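Local coordinates for hypothetical protein PA2201 (Pseudomonas aeruginosa, PDB 2FEF) that is of unknown function but probably acts as an immunity protein that neutralises a PoNe-type DNase toxin, at residues Ser84-Lys89 with Arg101-Glu106; Leu139-Arg142 with Phe148-Gln151; Gln151-Gly156 with Ala167-Val172; Arg202-Leu207 with Ala257-Ala262. All coordinates share one frame; numbering follows the deposited sequence. Where two conformers were deposited one is given.

Interaction 1. Residues Ser84-Lys89 with Arg101-Glu106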
loop_
_atom_site.group_PDB
_atom_site.type_symbol
_atom_site.label_atom_id
_atom_site.label_comp_id
_atom_site.label_asym_id
_atom_site.label_seq_id
_atom_site.Cartn_x
_atom_site.Cartn_y
_atom_site.Cartn_z
ATOM N N SER B 84 10.286 -2.321 12.170
ATOM C CA SER B 84 10.038 -2.720 13.582
ATOM C C SER B 84 8.837 -3.701 13.729
ATOM O O SER B 84 8.897 -4.623 14.527
ATOM C CB SER B 84 9.811 -1.475 14.461
ATOM O OG SER B 84 11.064 -0.840 14.722
ATOM N N THR B 85 7.751 -3.449 12.994
ATOM C CA THR B 85 6.569 -4.335 13.033
ATOM C C THR B 85 6.921 -5.668 12.421
ATOM O O THR B 85 6.574 -6.699 12.958
ATOM C CB THR B 85 5.332 -3.679 12.385
ATOM O OG1 THR B 85 5.191 -2.353 12.914
ATOM C CG2 THR B 85 4.090 -4.481 12.687
ATOM N N LEU B 86 7.684 -5.660 11.338
ATOM C CA LEU B 86 8.150 -6.926 10.762
ATOM C C LEU B 86 8.912 -7.731 11.803
ATOM O O LEU B 86 8.700 -8.943 11.946
ATOM C CB LEU B 86 9.050 -6.661 9.535
ATOM C CG LEU B 86 9.232 -7.914 8.662
ATOM C CD1 LEU B 86 8.009 -8.236 7.818
ATOM C CD2 LEU B 86 10.479 -7.759 7.751
ATOM N N LEU B 87 9.811 -7.059 12.536
ATOM C CA LEU B 87 10.596 -7.757 13.575
ATOM C C LEU B 87 9.654 -8.379 14.615
ATOM O O LEU B 87 9.772 -9.552 14.950
ATOM C CB LEU B 87 11.601 -6.786 14.235
ATOM C CG LEU B 87 12.456 -7.417 15.365
ATOM C CD1 LEU B 87 13.159 -8.638 14.909
ATOM C CD2 LEU B 87 13.454 -6.365 15.838
ATOM N N LEU B 88 8.707 -7.591 15.097
ATOM C CA LEU B 88 7.718 -8.082 16.045
ATOM C C LEU B 88 6.960 -9.305 15.517
ATOM O O LEU B 88 6.845 -10.313 16.209
ATOM C CB LEU B 88 6.762 -6.932 16.441
ATOM C CG LEU B 88 5.669 -7.371 17.421
ATOM C CD1 LEU B 88 6.269 -7.833 18.772
ATOM C CD2 LEU B 88 4.662 -6.254 17.586
ATOM N N LYS B 89 6.440 -9.232 14.294
ATOM C CA LYS B 89 5.757 -10.383 13.720
ATOM C C LYS B 89 6.664 -11.622 13.654
ATOM O O LYS B 89 6.221 -12.761 13.869
ATOM C CB LYS B 89 5.279 -10.009 12.320
ATOM C CG LYS B 89 4.193 -8.936 12.369
ATOM C CD LYS B 89 2.856 -9.532 12.839
ATOM C CE LYS B 89 1.921 -8.411 13.264
ATOM N NZ LYS B 89 0.664 -9.028 13.804
ATOM N N ARG B 101 17.879 -11.646 14.124
ATOM C CA ARG B 101 19.037 -10.707 14.039
ATOM C C ARG B 101 19.204 -10.121 12.621
ATOM O O ARG B 101 19.446 -8.921 12.455
ATOM C CB ARG B 101 20.323 -11.372 14.543
ATOM C CG ARG B 101 21.490 -10.366 14.750
ATOM C CD ARG B 101 22.761 -11.138 15.162
ATOM N NE ARG B 101 23.751 -10.257 15.790
ATOM C CZ ARG B 101 24.631 -9.524 15.103
ATOM N NH1 ARG B 101 24.664 -9.573 13.777
ATOM N NH2 ARG B 101 25.481 -8.740 15.748
ATOM N N SER B 102 18.998 -10.959 11.604
ATOM C CA SER B 102 19.053 -10.517 10.217
ATOM C C SER B 102 18.020 -9.431 9.911
ATOM O O SER B 102 18.275 -8.552 9.086
ATOM C CB SER B 102 18.899 -11.718 9.266
ATOM O OG SER B 102 17.517 -12.025 9.048
ATOM N N ILE B 103 16.861 -9.468 10.575
ATOM C CA ILE B 103 15.875 -8.403 10.462
ATOM C C ILE B 103 16.278 -7.197 11.276
ATOM O O ILE B 103 16.246 -6.081 10.778
ATOM C CB ILE B 103 14.445 -8.878 10.843
ATOM C CG1 ILE B 103 14.065 -10.084 9.967
ATOM C CG2 ILE B 103 13.391 -7.720 10.706
ATOM C CD1 ILE B 103 12.871 -10.929 10.517
ATOM N N TYR B 104 16.674 -7.434 12.520
ATOM C CA TYR B 104 17.057 -6.379 13.447
ATOM C C TYR B 104 18.163 -5.460 12.889
ATOM O O TYR B 104 18.107 -4.236 13.053
ATOM C CB TYR B 104 17.514 -6.976 14.799
ATOM C CG TYR B 104 17.959 -5.862 15.738
ATOM C CD1 TYR B 104 17.015 -5.078 16.445
ATOM C CD2 TYR B 104 19.306 -5.529 15.846
ATOM C CE1 TYR B 104 17.436 -4.001 17.248
ATOM C CE2 TYR B 104 19.735 -4.459 16.648
ATOM C CZ TYR B 104 18.811 -3.726 17.356
ATOM O OH TYR B 104 19.285 -2.702 18.135
ATOM N N LEU B 105 19.132 -6.031 12.191
ATOM C CA LEU B 105 20.217 -5.191 11.653
ATOM C C LEU B 105 19.663 -4.141 10.706
ATOM O O LEU B 105 20.137 -2.999 10.713
ATOM C CB LEU B 105 21.286 -6.020 10.945
ATOM C CG LEU B 105 22.135 -6.937 11.832
ATOM C CD1 LEU B 105 23.241 -7.517 10.980
ATOM C CD2 LEU B 105 22.713 -6.221 13.071
ATOM N N GLU B 106 18.646 -4.519 9.922
ATOM C CA GLU B 106 18.044 -3.569 8.964
ATOM C C GLU B 106 17.043 -2.643 9.598
ATOM O O GLU B 106 16.893 -1.481 9.169
ATOM C CB GLU B 106 17.398 -4.305 7.790
ATOM C CG GLU B 106 18.415 -5.072 6.935
ATOM C CD GLU B 106 19.474 -4.140 6.399
ATOM O OE1 GLU B 106 19.127 -2.988 6.042
ATOM O OE2 GLU B 106 20.643 -4.545 6.327
#
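L87 and I103 mark the point where the helical segments 84-89 and 101-106 run almost antiparallel, their axes approaching to 9.4 Å at 166° and the CA atoms of these two residues lying 6.2 Å apart. So close an approach of backbones lets a branched side chain on one helix reach the main chain of the other. I103 does this with its CG2 methyl, which stands anti to its own backbone N and presses on L87 CA at 4.0 Å, with L87 CB at 4.1 Å. The same methyl is met from another direction by L86, whose CD2 comes to 4.1 Å from I103 CG2, the two side chains crossing at about a right angle. One methyl group is thus touched by two successive residues of helix 66-93.

L87 makes a further contact with its outer branch. Its CD2 lies in the plane of the Y104 ring and meets the ring edge, 3.8 Å from Y104 CD1. The ring is carried there by a first torsion that sets CG anti to the backbone N (chi1 178°), and its hydroxyl continues past L87 to a hydrogen bond with the carbonyl O of L152. Around this seam, W42 and L45 of helix 35-54 pack on L86, W19 covers I103, and selenomethionine M155 touches both L87 and Y104. With only residues 94-96 separating helices 66-93 and 97-127, the contact is a clear case of the antiparallel alpha-alpha hairpin, closed here by aliphatic side chains and one tyrosine ring edge just below its turn.

Interaction 2. Residues Leu139-Arg142 with Phe148-Gln151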
loop_
_atom_site.group_PDB
_atom_site.type_symbol
_atom_site.label_atom_id
_atom_site.label_comp_id
_atom_site.label_asym_id
_atom_site.label_seq_id
_atom_site.Cartn_x
_atom_site.Cartn_y
_atom_site.Cartn_z
ATOM N N LEU B 139 13.071 9.676 16.971
ATOM C CA LEU B 139 12.250 8.863 17.861
ATOM C C LEU B 139 12.187 9.562 19.207
ATOM O O LEU B 139 13.198 9.732 19.888
ATOM C CB LEU B 139 12.816 7.437 17.962
ATOM C CG LEU B 139 11.947 6.258 18.398
ATOM C CD1 LEU B 139 10.555 6.233 17.742
ATOM C CD2 LEU B 139 12.708 4.957 18.133
ATOM N N ALA B 140 10.984 9.989 19.582
ATOM C CA ALA B 140 10.786 10.795 20.791
ATOM C C ALA B 140 10.199 9.913 21.875
ATOM O O ALA B 140 8.980 9.683 21.878
ATOM C CB ALA B 140 9.847 11.942 20.504
ATOM N N PRO B 141 11.054 9.398 22.780
ATOM C CA PRO B 141 10.615 8.376 23.730
ATOM C C PRO B 141 9.652 8.916 24.788
ATOM O O PRO B 141 8.928 8.156 25.382
ATOM C CB PRO B 141 11.927 7.948 24.395
ATOM C CG PRO B 141 12.954 8.245 23.393
ATOM C CD PRO B 141 12.502 9.637 22.924
ATOM N N ARG B 142 9.614 10.237 24.987
ATOM C CA ARG B 142 8.659 10.804 25.966
ATOM C C ARG B 142 7.209 10.669 25.506
ATOM O O ARG B 142 6.264 10.754 26.327
ATOM C CB ARG B 142 9.002 12.275 26.270
ATOM C CG ARG B 142 10.175 12.405 27.232
ATOM C CD ARG B 142 10.671 13.876 27.305
ATOM N NE ARG B 142 11.988 13.935 27.936
ATOM C CZ ARG B 142 12.183 13.990 29.247
ATOM N NH1 ARG B 142 11.149 14.025 30.080
ATOM N NH2 ARG B 142 13.412 14.012 29.735
ATOM N N PHE B 148 8.956 1.818 20.243
ATOM C CA PHE B 148 10.000 1.577 19.214
ATOM C C PHE B 148 11.385 1.728 19.794
ATOM O O PHE B 148 12.339 1.057 19.345
ATOM C CB PHE B 148 9.866 2.574 18.020
ATOM C CG PHE B 148 8.602 2.393 17.237
ATOM C CD1 PHE B 148 8.473 1.347 16.336
ATOM C CD2 PHE B 148 7.544 3.309 17.376
ATOM C CE1 PHE B 148 7.285 1.175 15.576
ATOM C CE2 PHE B 148 6.335 3.170 16.604
ATOM C CZ PHE B 148 6.213 2.094 15.721
ATOM N N ALA B 149 11.539 2.648 20.757
ATOM C CA ALA B 149 12.868 2.831 21.382
ATOM C C ALA B 149 13.162 1.608 22.286
ATOM O O ALA B 149 14.289 1.084 22.310
ATOM C CB ALA B 149 12.930 4.128 22.183
ATOM N N LEU B 150 12.139 1.154 23.003
ATOM C CA LEU B 150 12.250 -0.072 23.828
ATOM C C LEU B 150 12.686 -1.233 22.931
ATOM O O LEU B 150 13.628 -1.954 23.268
ATOM C CB LEU B 150 10.898 -0.413 24.507
ATOM C CG LEU B 150 10.859 -1.780 25.229
ATOM C CD1 LEU B 150 11.904 -1.778 26.345
ATOM C CD2 LEU B 150 9.453 -1.968 25.762
ATOM N N GLN B 151 11.999 -1.417 21.791
ATOM C CA GLN B 151 12.350 -2.507 20.873
ATOM C C GLN B 151 13.816 -2.381 20.401
ATOM O O GLN B 151 14.561 -3.360 20.373
ATOM C CB GLN B 151 11.441 -2.501 19.614
ATOM C CG GLN B 151 11.695 -3.766 18.745
ATOM C CD GLN B 151 11.170 -3.636 17.339
ATOM O OE1 GLN B 151 11.750 -2.916 16.516
ATOM N NE2 GLN B 151 10.085 -4.355 17.041
#
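The F148 side chain sets out toward the loop that carries L139, but its ring leads off to other partners, so the leucine packs chiefly on the root of the side chain, with L139 CD1 only oblique to the ring. A first torsion that places CG anti to the carbonyl carbon (chi1 -65°) takes the ring to W111, whose own ring meets it with planes at about 45°, to S84, whose CB comes to 3.6 Å from F148 CD1, and to R54 of the second subunit.

L139 sets both methyls against F148 CB, CD1 and CD2 each 3.7 Å from it, the two side chains crossing at about a right angle. L139 CD2 also reaches the helix backbone, 3.7 Å from A149 N, and sits 4.1 Å from A149 CB. L139 was modelled in two conformers, so its exact contacts are somewhat doubtful. A149 has a second neighbour in the pyrrolidine ring of P141, whose CG lies 4.3 Å from A149 CB. A small alanine methyl is thereby met by two larger loop side chains from directions roughly at right angles.

Polar links fix the loop around this apolar patch. L139 pairs through its backbone with V172, the amide of A140 bonds to Q145 OE1, P141 O accepts from H200, and R142 forms salt bridges with D176 and E197. L181 of helix 179-189 closes over P141 and A149. The whole illustrates how a connecting loop in an all-helical fold doubles back on the helix it leads into: residues 139-142, in irregular conformation, cover the opening turn of helix 146-158 with hydrophobic side chains.

Interaction 3. Residues Gln151-Gly156 with Ala167-Val172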
loop_
_atom_site.group_PDB
_atom_site.type_symbol
_atom_site.label_atom_id
_atom_site.label_comp_id
_atom_site.label_asym_id
_atom_site.label_seq_id
_atom_site.Cartn_x
_atom_site.Cartn_y
_atom_site.Cartn_z
ATOM N N GLN B 151 11.999 -1.417 21.791
ATOM C CA GLN B 151 12.350 -2.507 20.873
ATOM C C GLN B 151 13.816 -2.381 20.401
ATOM O O GLN B 151 14.561 -3.360 20.373
ATOM C CB GLN B 151 11.441 -2.501 19.614
ATOM C CG GLN B 151 11.695 -3.766 18.745
ATOM C CD GLN B 151 11.170 -3.636 17.339
ATOM O OE1 GLN B 151 11.750 -2.916 16.516
ATOM N NE2 GLN B 151 10.085 -4.355 17.041
ATOM N N LEU B 152 14.216 -1.174 20.006
ATOM C CA LEU B 152 15.573 -0.992 19.464
ATOM C C LEU B 152 16.639 -1.371 20.493
ATOM O O LEU B 152 17.627 -2.042 20.143
ATOM C CB LEU B 152 15.779 0.451 18.987
ATOM C CG LEU B 152 15.098 0.708 17.638
ATOM C CD1 LEU B 152 15.098 2.272 17.437
ATOM C CD2 LEU B 152 15.818 -0.027 16.528
ATOM N N LEU B 153 16.461 -0.951 21.743
ATOM C CA LEU B 153 17.488 -1.231 22.752
ATOM C C LEU B 153 17.370 -2.665 23.232
ATOM O O LEU B 153 18.365 -3.380 23.249
ATOM C CB LEU B 153 17.452 -0.230 23.927
ATOM C CG LEU B 153 18.223 1.076 23.681
ATOM C CD1 LEU B 153 17.837 1.757 22.341
ATOM C CD2 LEU B 153 18.070 2.045 24.819
ATOM N N ALA B 154 16.154 -3.096 23.595
ATOM C CA ALA B 154 15.997 -4.464 24.147
ATOM C C ALA B 154 16.327 -5.544 23.118
ATOM O O ALA B 154 16.965 -6.572 23.462
ATOM C CB ALA B 154 14.570 -4.660 24.709
HETATM N N MSE B 155 15.958 -5.305 21.847
HETATM C CA MSE B 155 16.192 -6.345 20.841
HETATM C C MSE B 155 17.643 -6.301 20.451
HETATM O O MSE B 155 18.202 -7.306 20.090
HETATM C CB MSE B 155 15.256 -6.267 19.617
HETATM C CG MSE B 155 13.714 -6.456 19.892
HETATM SE SE MSE B 155 13.425 -8.086 21.038
HETATM C CE MSE B 155 13.277 -7.338 22.785
ATOM N N GLY B 156 18.267 -5.133 20.560
ATOM C CA GLY B 156 19.748 -5.042 20.416
ATOM C C GLY B 156 20.476 -5.984 21.389
ATOM O O GLY B 156 21.430 -6.671 21.024
ATOM N N ALA B 167 25.051 4.471 18.446
ATOM C CA ALA B 167 24.581 5.409 17.402
ATOM C C ALA B 167 23.069 5.611 17.461
ATOM O O ALA B 167 22.568 6.725 17.230
ATOM C CB ALA B 167 24.978 4.950 16.010
ATOM N N LEU B 168 22.339 4.533 17.729
ATOM C CA LEU B 168 20.887 4.645 17.936
ATOM C C LEU B 168 20.541 5.653 19.022
ATOM O O LEU B 168 19.738 6.551 18.805
ATOM C CB LEU B 168 20.239 3.265 18.227
ATOM C CG LEU B 168 20.274 2.264 17.064
ATOM C CD1 LEU B 168 19.882 0.886 17.540
ATOM C CD2 LEU B 168 19.369 2.693 15.904
ATOM N N VAL B 169 21.118 5.500 20.201
ATOM C CA VAL B 169 20.886 6.463 21.281
ATOM C C VAL B 169 21.300 7.897 20.882
ATOM O O VAL B 169 20.542 8.839 21.092
ATOM C CB VAL B 169 21.558 5.993 22.565
ATOM C CG1 VAL B 169 21.454 7.023 23.631
ATOM C CG2 VAL B 169 20.864 4.646 23.059
ATOM N N GLU B 170 22.487 8.070 20.303
ATOM C CA GLU B 170 22.896 9.428 19.900
ATOM C C GLU B 170 22.023 10.048 18.788
ATOM O O GLU B 170 21.546 11.184 18.916
ATOM C CB GLU B 170 24.369 9.489 19.470
ATOM C CG GLU B 170 24.703 10.887 18.890
ATOM C CD GLU B 170 26.138 11.065 18.529
ATOM O OE1 GLU B 170 26.798 10.057 18.247
ATOM O OE2 GLU B 170 26.600 12.229 18.524
ATOM N N GLU B 171 21.874 9.328 17.687
ATOM C CA GLU B 171 21.341 9.913 16.455
ATOM C C GLU B 171 19.812 9.821 16.379
ATOM O O GLU B 171 19.147 10.754 15.899
ATOM C CB GLU B 171 21.959 9.255 15.227
ATOM C CG GLU B 171 23.512 9.288 15.199
ATOM C CD GLU B 171 24.136 9.004 13.807
ATOM O OE1 GLU B 171 25.177 8.295 13.738
ATOM O OE2 GLU B 171 23.608 9.493 12.774
ATOM N N VAL B 172 19.268 8.699 16.835
ATOM C CA VAL B 172 17.821 8.473 16.736
ATOM C C VAL B 172 17.089 9.061 17.950
ATOM O O VAL B 172 16.019 9.689 17.787
ATOM C CB VAL B 172 17.445 6.963 16.538
ATOM C CG1 VAL B 172 15.943 6.798 16.262
ATOM C CG2 VAL B 172 18.247 6.331 15.395
#
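L152 and L168 lead a helix-on-helix packing typical of an all-helical fold, in which helix 146-158 and the short helix 165-172, consecutive in the chain, face each other across a purely apolar seam. L152 CA and L168 CA are 7.9 Å apart, a spacing bridged by side chains alone.

The apolar contacts come as two neighbouring pairs. L152 and L168 both point at each other and touch at their methyl ends. L153 sits beside this pair and starts off to one side, but its bend (chi1 -84°, chi2 51°) brings CD2 across to V169 CG2 at 4.2 Å. The two pairs lie side by side, so consecutive residues of each helix serve the same interface. L139, from the loop before helix 146-158, touches both L152 and V172 and so extends this seam.

Regular backbone bonds run within each helix. M155 N donates to Q151 O at 2.8 Å in the first, while in the second E171 N donates to A167 O at 2.7 Å; helix 165-172 also widens into a pi-type turn at 168-172. V169 and V172 carry the end of this helix into its surroundings through backbone hydrogen bonds with F175 and L139.

Charged groups stay off the seam: E171 looks to helix 97-127, where it forms a salt bridge with R116. Y104 of the same long helix packs beside L168 while its hydroxyl hydrogen-bonds to L152 O, and one methyl serves both neighbours: L168 CD1 touches the tyrosine and lies 4.3 Å from L152 CD2.

Interaction 4. Residues Arg202-Leu207 with Ala257-Ala262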
loop_
_atom_site.group_PDB
_atom_site.type_symbol
_atom_site.label_atom_id
_atom_site.label_comp_id
_atom_site.label_asym_id
_atom_site.label_seq_id
_atom_site.Cartn_x
_atom_site.Cartn_y
_atom_site.Cartn_z
ATOM N N ARG B 202 3.204 3.680 33.730
ATOM C CA ARG B 202 2.392 2.459 33.567
ATOM C C ARG B 202 2.789 1.859 32.208
ATOM O O ARG B 202 2.422 2.396 31.184
ATOM C CB ARG B 202 0.906 2.838 33.525
ATOM C CG ARG B 202 0.222 3.086 34.886
ATOM C CD ARG B 202 0.851 4.159 35.773
ATOM N NE ARG B 202 0.739 5.539 35.279
ATOM C CZ ARG B 202 0.828 6.627 36.054
ATOM N NH1 ARG B 202 0.736 7.834 35.513
ATOM N NH2 ARG B 202 1.012 6.512 37.369
ATOM N N PRO B 203 3.496 0.724 32.187
ATOM C CA PRO B 203 3.870 -0.167 33.293
ATOM C C PRO B 203 5.205 0.096 33.998
ATOM O O PRO B 203 5.468 -0.488 35.039
ATOM C CB PRO B 203 3.958 -1.530 32.597
ATOM C CG PRO B 203 4.502 -1.233 31.229
ATOM C CD PRO B 203 3.916 0.171 30.874
ATOM N N PHE B 204 6.047 0.939 33.421
ATOM C CA PHE B 204 7.466 0.926 33.771
ATOM C C PHE B 204 7.873 1.456 35.154
ATOM O O PHE B 204 8.966 1.149 35.632
ATOM C CB PHE B 204 8.273 1.591 32.657
ATOM C CG PHE B 204 8.043 0.986 31.309
ATOM C CD1 PHE B 204 7.397 1.713 30.311
ATOM C CD2 PHE B 204 8.474 -0.321 31.028
ATOM C CE1 PHE B 204 7.163 1.143 29.048
ATOM C CE2 PHE B 204 8.285 -0.865 29.760
ATOM C CZ PHE B 204 7.620 -0.158 28.793
ATOM N N GLY B 205 7.000 2.239 35.795
ATOM C CA GLY B 205 7.228 2.667 37.180
ATOM C C GLY B 205 7.305 1.501 38.153
ATOM O O GLY B 205 7.913 1.623 39.214
ATOM N N GLN B 206 6.707 0.368 37.775
ATOM C CA GLN B 206 6.687 -0.855 38.599
ATOM C C GLN B 206 8.034 -1.589 38.639
ATOM O O GLN B 206 8.170 -2.590 39.354
ATOM C CB GLN B 206 5.566 -1.812 38.129
ATOM C CG GLN B 206 4.150 -1.194 38.234
ATOM C CD GLN B 206 3.752 -0.923 39.672
ATOM O OE1 GLN B 206 3.569 0.227 40.074
ATOM N NE2 GLN B 206 3.650 -1.978 40.462
ATOM N N LEU B 207 9.006 -1.083 37.869
ATOM C CA LEU B 207 10.401 -1.531 37.914
ATOM C C LEU B 207 11.228 -0.834 38.999
ATOM O O LEU B 207 12.387 -1.216 39.242
ATOM C CB LEU B 207 11.077 -1.336 36.549
ATOM C CG LEU B 207 10.527 -2.174 35.374
ATOM C CD1 LEU B 207 11.182 -1.827 34.047
ATOM C CD2 LEU B 207 10.698 -3.659 35.637
ATOM N N ALA B 257 7.532 -9.165 27.048
ATOM C CA ALA B 257 8.319 -8.494 28.070
ATOM C C ALA B 257 9.770 -8.423 27.636
ATOM O O ALA B 257 10.633 -9.081 28.212
ATOM C CB ALA B 257 8.209 -9.264 29.426
HETATM N N MSE B 258 10.035 -7.579 26.645
HETATM C CA MSE B 258 11.370 -7.409 26.044
HETATM C C MSE B 258 12.328 -6.809 27.029
HETATM O O MSE B 258 13.516 -7.123 27.003
HETATM C CB MSE B 258 11.244 -6.369 24.915
HETATM C CG MSE B 258 10.503 -6.922 23.807
HETATM SE SE MSE B 258 10.480 -5.550 22.393
HETATM C CE MSE B 258 9.527 -6.709 21.189
ATOM N N GLU B 259 11.813 -5.926 27.889
ATOM C CA GLU B 259 12.648 -5.285 28.894
ATOM C C GLU B 259 13.180 -6.304 29.931
ATOM O O GLU B 259 14.377 -6.332 30.204
ATOM C CB GLU B 259 11.956 -4.082 29.555
ATOM C CG GLU B 259 10.847 -4.292 30.628
ATOM C CD GLU B 259 9.577 -4.935 30.126
ATOM O OE1 GLU B 259 9.659 -6.061 29.581
ATOM O OE2 GLU B 259 8.473 -4.397 30.362
ATOM N N VAL B 260 12.290 -7.116 30.477
ATOM C CA VAL B 260 12.680 -8.157 31.468
ATOM C C VAL B 260 13.654 -9.162 30.827
ATOM O O VAL B 260 14.674 -9.544 31.427
ATOM C CB VAL B 260 11.447 -8.892 32.049
ATOM C CG1 VAL B 260 11.854 -9.934 33.132
ATOM C CG2 VAL B 260 10.462 -7.904 32.638
ATOM N N SER B 261 13.328 -9.605 29.618
ATOM C CA SER B 261 14.204 -10.559 28.921
ATOM C C SER B 261 15.593 -9.951 28.676
ATOM O O SER B 261 16.605 -10.615 28.948
ATOM C CB SER B 261 13.557 -11.053 27.617
ATOM O OG SER B 261 12.183 -11.416 27.868
ATOM N N ALA B 262 15.652 -8.688 28.215
ATOM C CA ALA B 262 16.954 -8.040 27.975
ATOM C C ALA B 262 17.714 -7.842 29.286
ATOM O O ALA B 262 18.933 -8.014 29.349
ATOM C CB ALA B 262 16.769 -6.722 27.215
#
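F204 and E259 meet ring edge to carboxylate where helix 201-204, running on into a 3-10 turn, packs against helix 258-267, a contact at the N-terminal end of a helix inside the all-helical part related to PoNi immunity proteins. E259 OE2 lies near the ring plane, 3.6 Å from F204 CE2, and the ring and carboxylate planes are 59° apart. An acidic oxygen beside the weakly positive rim of an aromatic ring is electrostatically reasonable.

Each partner is held in its orientation. P203, which follows a cis peptide bond, lays its CG 3.9 Å above the centre of one face of the F204 ring, and Y146 and W253 bring further rings to F204. In E259 the CG is wedged between the backbone N and the carbonyl carbon (chi1 76°), and a bend at chi2 folds the carboxylate back toward its own helix. There OE1 accepts from V260 N at 3.0 Å, on its anti side and somewhat out of the carboxylate plane, while OE2 is bonded by the hydroxyls of Y225 and Y230. This buried acid is therefore well supplied with donors, and the nearby helix N-terminus would probably help to stabilise its negative charge.

L207 approaches the aliphatic part of the same residue, with CD1 4.2 Å from E259 CG, so that E259 offers carbon to one neighbour and oxygen to the other. A257 takes the N-cap position of the helix, and its carbonyl O receives two donors from S261: the backbone N at 3.1 Å and OG at 2.8 Å, the latter from above the carbonyl plane.

Overall arrangement
Along the chain the four contacts come in series, with interactions 2 and 3 meeting at Q151. Both use helix 146-158, and their centres lie about 8 Å apart. The centre of interaction 1, the hairpin of helices 66-93 and 97-127, is about 15 Å from that of interaction 2 and about 13 Å from that of interaction 3; Q151 NE2 ties it to them through S84 O. Interaction 4 has its centre about 20 Å from that of interaction 1 and about 14 Å from that of interaction 2, where L150 touches both F204 and E259. Helix 146-158 touches both the N-terminal hairpin and the PoNi-like C-terminal part, which also meet directly at L88 and M258, forming one compact helical body.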